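Protein translation elongation factor 1A (Methanosarcina mazei, PDB 3WND) probably serves as a SelB/EF-Tu/aIF2 gamma-like translation elongation factor that, in its GTP-bound form, binds cysteinyl-tRNA(Cys). Local coordinates at residues I195-K206 with R254-A264. Numbering follows the deposited sequence. Where two conformers were deposited one is given.
Sequences IFIDHAFNVTGK and RVGMRLKNVQA
Asp198 and Arg254 meet end-on, the carboxylate and guanidinium only 15° from coplanar, in a two-pronged salt bridge. Arg254 NH1 gives a nearly straight bond of 2.8 Å to the syn lone pair of Asp198 OD1, while Arg254 NH2 reaches Asp198 OD2 at 2.7 Å. The arginine's CB points away from strand 194-203, but a bend at chi2 (132°) brings its tip back to the acid. On the anti side of the same carboxylate, His199 ND1 donates to Asp198 OD1 at 2.6 Å, in the imidazole plane, and the far ring nitrogen bonds Ser48. These bonded neighbours both face Leu211 in a classic beta bulge. With an alanine at position 198, the Arg254 charge is likely to lose its mate and His199 ND1 its acceptor.

Before the bulge the contact is apolar: in the conformer given, Ile195 CG1 meets Met257 CE tip to tip, and the side chains of Ile195 and Val255 cross at about a right angle, branched and flexible chains suiting the buried interior of this antiparallel domain, consistent with the second-domain beta-barrel of EF-Tu-like factors. At the other end Ala264, small enough to sit against backbone, presses CB on Phe201 C at 3.4 Å. Lys206 O lies 3.3 Å from Arg258 CG, at the guanidinium edge; the poorly ordered lysine chain crosses the arginine's stem.

Strand 207-216 pairs with both strands, so side chains rather than backbone bonds join them: a buried acid, probably kept ionised by Arg254, fixes one end, and van der Waals packing accounts for most of the remainder.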
loop_
_atom_site.group_PDB
_atom_site.type_symbol
_atom_site.label_atom_id
_atom_site.label_comp_id
_atom_site.label_asym_id
_atom_site.label_seq_id
_atom_site.Cartn_x
_atom_site.Cartn_y
_atom_site.Cartn_z
ATOM N N ILE A 195 -8.462 2.303 -11.403
ATOM C CA ILE A 195 -7.777 3.341 -10.615
ATOM C C ILE A 195 -8.327 3.253 -9.203
ATOM O O ILE A 195 -9.554 3.264 -8.983
ATOM C CB ILE A 195 -8.033 4.756 -11.235
ATOM C CG1 ILE A 195 -7.529 4.775 -12.728
ATOM C CG2 ILE A 195 -7.277 5.848 -10.374
ATOM C CD1 ILE A 195 -8.757 4.710 -13.704
ATOM N N PHE A 196 -7.433 3.188 -8.210
ATOM C CA PHE A 196 -7.879 3.206 -6.780
ATOM C C PHE A 196 -7.726 4.625 -6.263
ATOM O O PHE A 196 -6.754 5.263 -6.517
ATOM C CB PHE A 196 -6.940 2.327 -5.920
ATOM C CG PHE A 196 -7.186 0.834 -6.017
ATOM C CD1 PHE A 196 -8.139 0.303 -6.915
ATOM C CD2 PHE A 196 -6.447 -0.022 -5.212
ATOM C CE1 PHE A 196 -8.300 -1.098 -7.021
ATOM C CE2 PHE A 196 -6.636 -1.411 -5.327
ATOM C CZ PHE A 196 -7.532 -1.917 -6.216
ATOM N N ILE A 197 -8.757 5.152 -5.652
ATOM C CA ILE A 197 -8.776 6.470 -5.149
ATOM C C ILE A 197 -8.378 6.572 -3.693
ATOM O O ILE A 197 -8.893 5.833 -2.881
ATOM C CB ILE A 197 -10.244 6.997 -5.263
ATOM C CG1 ILE A 197 -10.644 7.149 -6.790
ATOM C CG2 ILE A 197 -10.366 8.305 -4.479
ATOM C CD1 ILE A 197 -12.144 7.323 -6.965
ATOM N N ASP A 198 -7.389 7.428 -3.371
ATOM C CA ASP A 198 -7.007 7.503 -1.959
ATOM C C ASP A 198 -7.500 8.806 -1.316
ATOM O O ASP A 198 -7.579 8.897 -0.059
ATOM C CB ASP A 198 -5.469 7.309 -1.713
ATOM C CG ASP A 198 -4.617 8.062 -2.643
ATOM O OD1 ASP A 198 -4.567 9.296 -2.573
ATOM O OD2 ASP A 198 -3.917 7.418 -3.413
ATOM N N HIS A 199 -7.829 9.815 -2.159
ATOM C CA HIS A 199 -8.352 11.092 -1.603
ATOM C C HIS A 199 -9.310 11.638 -2.641
ATOM O O HIS A 199 -9.170 11.442 -3.840
ATOM C CB HIS A 199 -7.239 12.130 -1.388
ATOM C CG HIS A 199 -6.278 11.760 -0.342
ATOM N ND1 HIS A 199 -5.195 10.900 -0.606
ATOM C CD2 HIS A 199 -6.209 12.098 1.044
ATOM C CE1 HIS A 199 -4.454 10.736 0.575
ATOM N NE2 HIS A 199 -5.065 11.500 1.568
ATOM N N ALA A 200 -10.297 12.396 -2.179
ATOM C CA ALA A 200 -11.277 13.064 -3.062
ATOM C C ALA A 200 -11.565 14.422 -2.388
ATOM O O ALA A 200 -11.894 14.491 -1.184
ATOM C CB ALA A 200 -12.607 12.250 -3.133
ATOM N N PHE A 201 -11.614 15.466 -3.193
ATOM C CA PHE A 201 -12.028 16.761 -2.724
ATOM C C PHE A 201 -12.552 17.661 -3.790
ATOM O O PHE A 201 -12.416 17.383 -5.024
ATOM C CB PHE A 201 -10.901 17.471 -1.997
ATOM C CG PHE A 201 -9.597 17.340 -2.675
ATOM C CD1 PHE A 201 -9.205 18.245 -3.698
ATOM C CD2 PHE A 201 -8.716 16.254 -2.351
ATOM C CE1 PHE A 201 -7.950 18.103 -4.340
ATOM C CE2 PHE A 201 -7.500 16.132 -2.966
ATOM C CZ PHE A 201 -7.106 17.042 -3.984
ATOM N N ASN A 202 -13.249 18.720 -3.335
ATOM C CA ASN A 202 -13.724 19.720 -4.277
ATOM C C ASN A 202 -12.620 20.733 -4.544
ATOM O O ASN A 202 -11.967 21.175 -3.605
ATOM C CB ASN A 202 -15.001 20.416 -3.778
ATOM C CG ASN A 202 -15.991 20.615 -4.896
ATOM O OD1 ASN A 202 -16.278 19.679 -5.633
ATOM N ND2 ASN A 202 -16.496 21.839 -5.058
ATOM N N VAL A 203 -12.422 21.172 -5.799
ATOM C CA VAL A 203 -11.468 22.296 -6.024
ATOM C C VAL A 203 -12.176 23.422 -6.751
ATOM O O VAL A 203 -12.837 23.180 -7.772
ATOM C CB VAL A 203 -10.165 21.890 -6.779
ATOM C CG1 VAL A 203 -9.325 23.117 -7.210
ATOM C CG2 VAL A 203 -9.334 20.966 -5.904
ATOM N N THR A 204 -12.041 24.644 -6.232
ATOM C CA THR A 204 -12.798 25.753 -6.757
ATOM C C THR A 204 -12.418 25.970 -8.194
ATOM O O THR A 204 -11.229 26.137 -8.508
ATOM C CB THR A 204 -12.501 27.027 -5.977
ATOM O OG1 THR A 204 -13.268 27.016 -4.781
ATOM C CG2 THR A 204 -12.907 28.306 -6.773
ATOM N N GLY A 205 -13.417 25.906 -9.071
ATOM C CA GLY A 205 -13.199 26.124 -10.479
ATOM C C GLY A 205 -12.826 24.877 -11.231
ATOM O O GLY A 205 -12.645 24.930 -12.443
ATOM N N LYS A 206 -12.686 23.757 -10.514
ATOM C CA LYS A 206 -12.288 22.461 -11.114
ATOM C C LYS A 206 -13.392 21.420 -10.813
ATOM O O LYS A 206 -13.681 20.523 -11.647
ATOM C CB LYS A 206 -10.888 22.002 -10.600
ATOM C CG LYS A 206 -9.613 22.532 -11.349
ATOM C CD LYS A 206 -8.275 21.833 -10.920
ATOM C CE LYS A 206 -7.954 20.520 -11.695
ATOM N NZ LYS A 206 -6.783 19.653 -11.323
ATOM N N ARG A 254 0.746 7.660 -10.452
ATOM C CA ARG A 254 -0.022 8.387 -9.441
ATOM C C ARG A 254 -0.678 9.613 -10.148
ATOM O O ARG A 254 -0.012 10.321 -10.950
ATOM C CB ARG A 254 0.967 8.872 -8.344
ATOM C CG ARG A 254 0.212 9.632 -7.301
ATOM C CD ARG A 254 0.531 9.215 -5.928
ATOM N NE ARG A 254 -0.427 10.001 -5.198
ATOM C CZ ARG A 254 -1.440 9.447 -4.579
ATOM N NH1 ARG A 254 -2.313 10.200 -3.954
ATOM N NH2 ARG A 254 -1.474 8.080 -4.465
ATOM N N VAL A 255 -1.993 9.699 -9.972
ATOM C CA VAL A 255 -2.787 10.638 -10.741
ATOM C C VAL A 255 -3.663 11.496 -9.816
ATOM O O VAL A 255 -3.993 11.177 -8.642
ATOM C CB VAL A 255 -3.793 9.934 -11.770
ATOM C CG1 VAL A 255 -3.044 9.201 -12.832
ATOM C CG2 VAL A 255 -4.777 9.041 -10.918
ATOM N N GLY A 256 -3.936 12.659 -10.387
ATOM C CA GLY A 256 -5.057 13.460 -9.897
ATOM C C GLY A 256 -6.027 13.523 -11.075
ATOM O O GLY A 256 -5.594 13.678 -12.238
ATOM N N MET A 257 -7.303 13.310 -10.828
ATOM C CA MET A 257 -8.262 13.341 -11.941
ATOM C C MET A 257 -9.452 14.222 -11.631
ATOM O O MET A 257 -10.109 14.121 -10.531
ATOM C CB MET A 257 -8.810 11.932 -12.271
ATOM C CG MET A 257 -7.677 10.946 -12.658
ATOM S SD MET A 257 -8.431 9.308 -12.927
ATOM C CE MET A 257 -7.150 8.615 -14.002
ATOM N N ARG A 258 -9.800 15.036 -12.636
ATOM C CA ARG A 258 -11.042 15.842 -12.552
ATOM C C ARG A 258 -12.120 14.966 -13.100
ATOM O O ARG A 258 -12.022 14.458 -14.256
ATOM C CB ARG A 258 -10.877 17.114 -13.387
ATOM C CG ARG A 258 -11.474 18.316 -12.722
ATOM C CD ARG A 258 -10.853 19.588 -13.297
ATOM N NE ARG A 258 -11.525 20.083 -14.500
ATOM C CZ ARG A 258 -10.960 20.203 -15.718
ATOM N NH1 ARG A 258 -9.664 19.847 -15.984
ATOM N NH2 ARG A 258 -11.708 20.674 -16.703
ATOM N N LEU A 259 -13.167 14.750 -12.311
ATOM C CA LEU A 259 -14.262 13.847 -12.746
ATOM C C LEU A 259 -15.544 14.689 -12.974
ATOM O O LEU A 259 -15.883 15.591 -12.182
ATOM C CB LEU A 259 -14.602 12.846 -11.605
ATOM C CG LEU A 259 -13.407 11.984 -11.118
ATOM C CD1 LEU A 259 -14.006 11.018 -10.097
ATOM C CD2 LEU A 259 -12.660 11.351 -12.290
ATOM N N LYS A 260 -16.258 14.338 -14.037
ATOM C CA LYS A 260 -17.649 14.802 -14.313
ATOM C C LYS A 260 -18.699 13.746 -13.881
ATOM O O LYS A 260 -18.504 12.480 -14.038
ATOM C CB LYS A 260 -17.843 15.180 -15.827
ATOM C CG LYS A 260 -19.155 15.986 -16.109
ATOM C CD LYS A 260 -19.503 16.196 -17.594
ATOM C CE LYS A 260 -18.371 16.820 -18.393
ATOM N NZ LYS A 260 -18.717 16.833 -19.851
ATOM N N ASN A 261 -19.795 14.253 -13.312
ATOM C CA ASN A 261 -20.982 13.483 -12.953
ATOM C C ASN A 261 -20.928 12.881 -11.574
ATOM O O ASN A 261 -21.737 11.988 -11.211
ATOM C CB ASN A 261 -21.383 12.438 -14.028
ATOM C CG ASN A 261 -22.848 12.082 -13.960
ATOM O OD1 ASN A 261 -23.725 12.954 -13.854
ATOM N ND2 ASN A 261 -23.129 10.788 -14.077
ATOM N N VAL A 262 -19.954 13.319 -10.782
ATOM C CA VAL A 262 -19.928 12.818 -9.378
ATOM C C VAL A 262 -19.395 13.903 -8.433
ATOM O O VAL A 262 -18.553 14.746 -8.818
ATOM C CB VAL A 262 -19.168 11.473 -9.268
ATOM C CG1 VAL A 262 -17.666 11.677 -9.581
ATOM C CG2 VAL A 262 -19.298 10.862 -7.887
ATOM N N GLN A 263 -19.918 13.941 -7.220
ATOM C CA GLN A 263 -19.519 14.984 -6.278
ATOM C C GLN A 263 -18.487 14.379 -5.277
ATOM O O GLN A 263 -18.562 13.199 -4.883
ATOM C CB GLN A 263 -20.752 15.492 -5.510
ATOM C CG GLN A 263 -21.772 16.288 -6.350
ATOM C CD GLN A 263 -22.985 16.647 -5.504
ATOM O OE1 GLN A 263 -24.028 15.986 -5.584
ATOM N NE2 GLN A 263 -22.821 17.584 -4.631
ATOM N N ALA A 264 -17.464 15.160 -4.939
ATOM C CA ALA A 264 -16.395 14.665 -4.020
ATOM C C ALA A 264 -17.040 14.190 -2.699
ATOM O O ALA A 264 -16.650 13.210 -2.119
ATOM C CB ALA A 264 -15.373 15.726 -3.756
#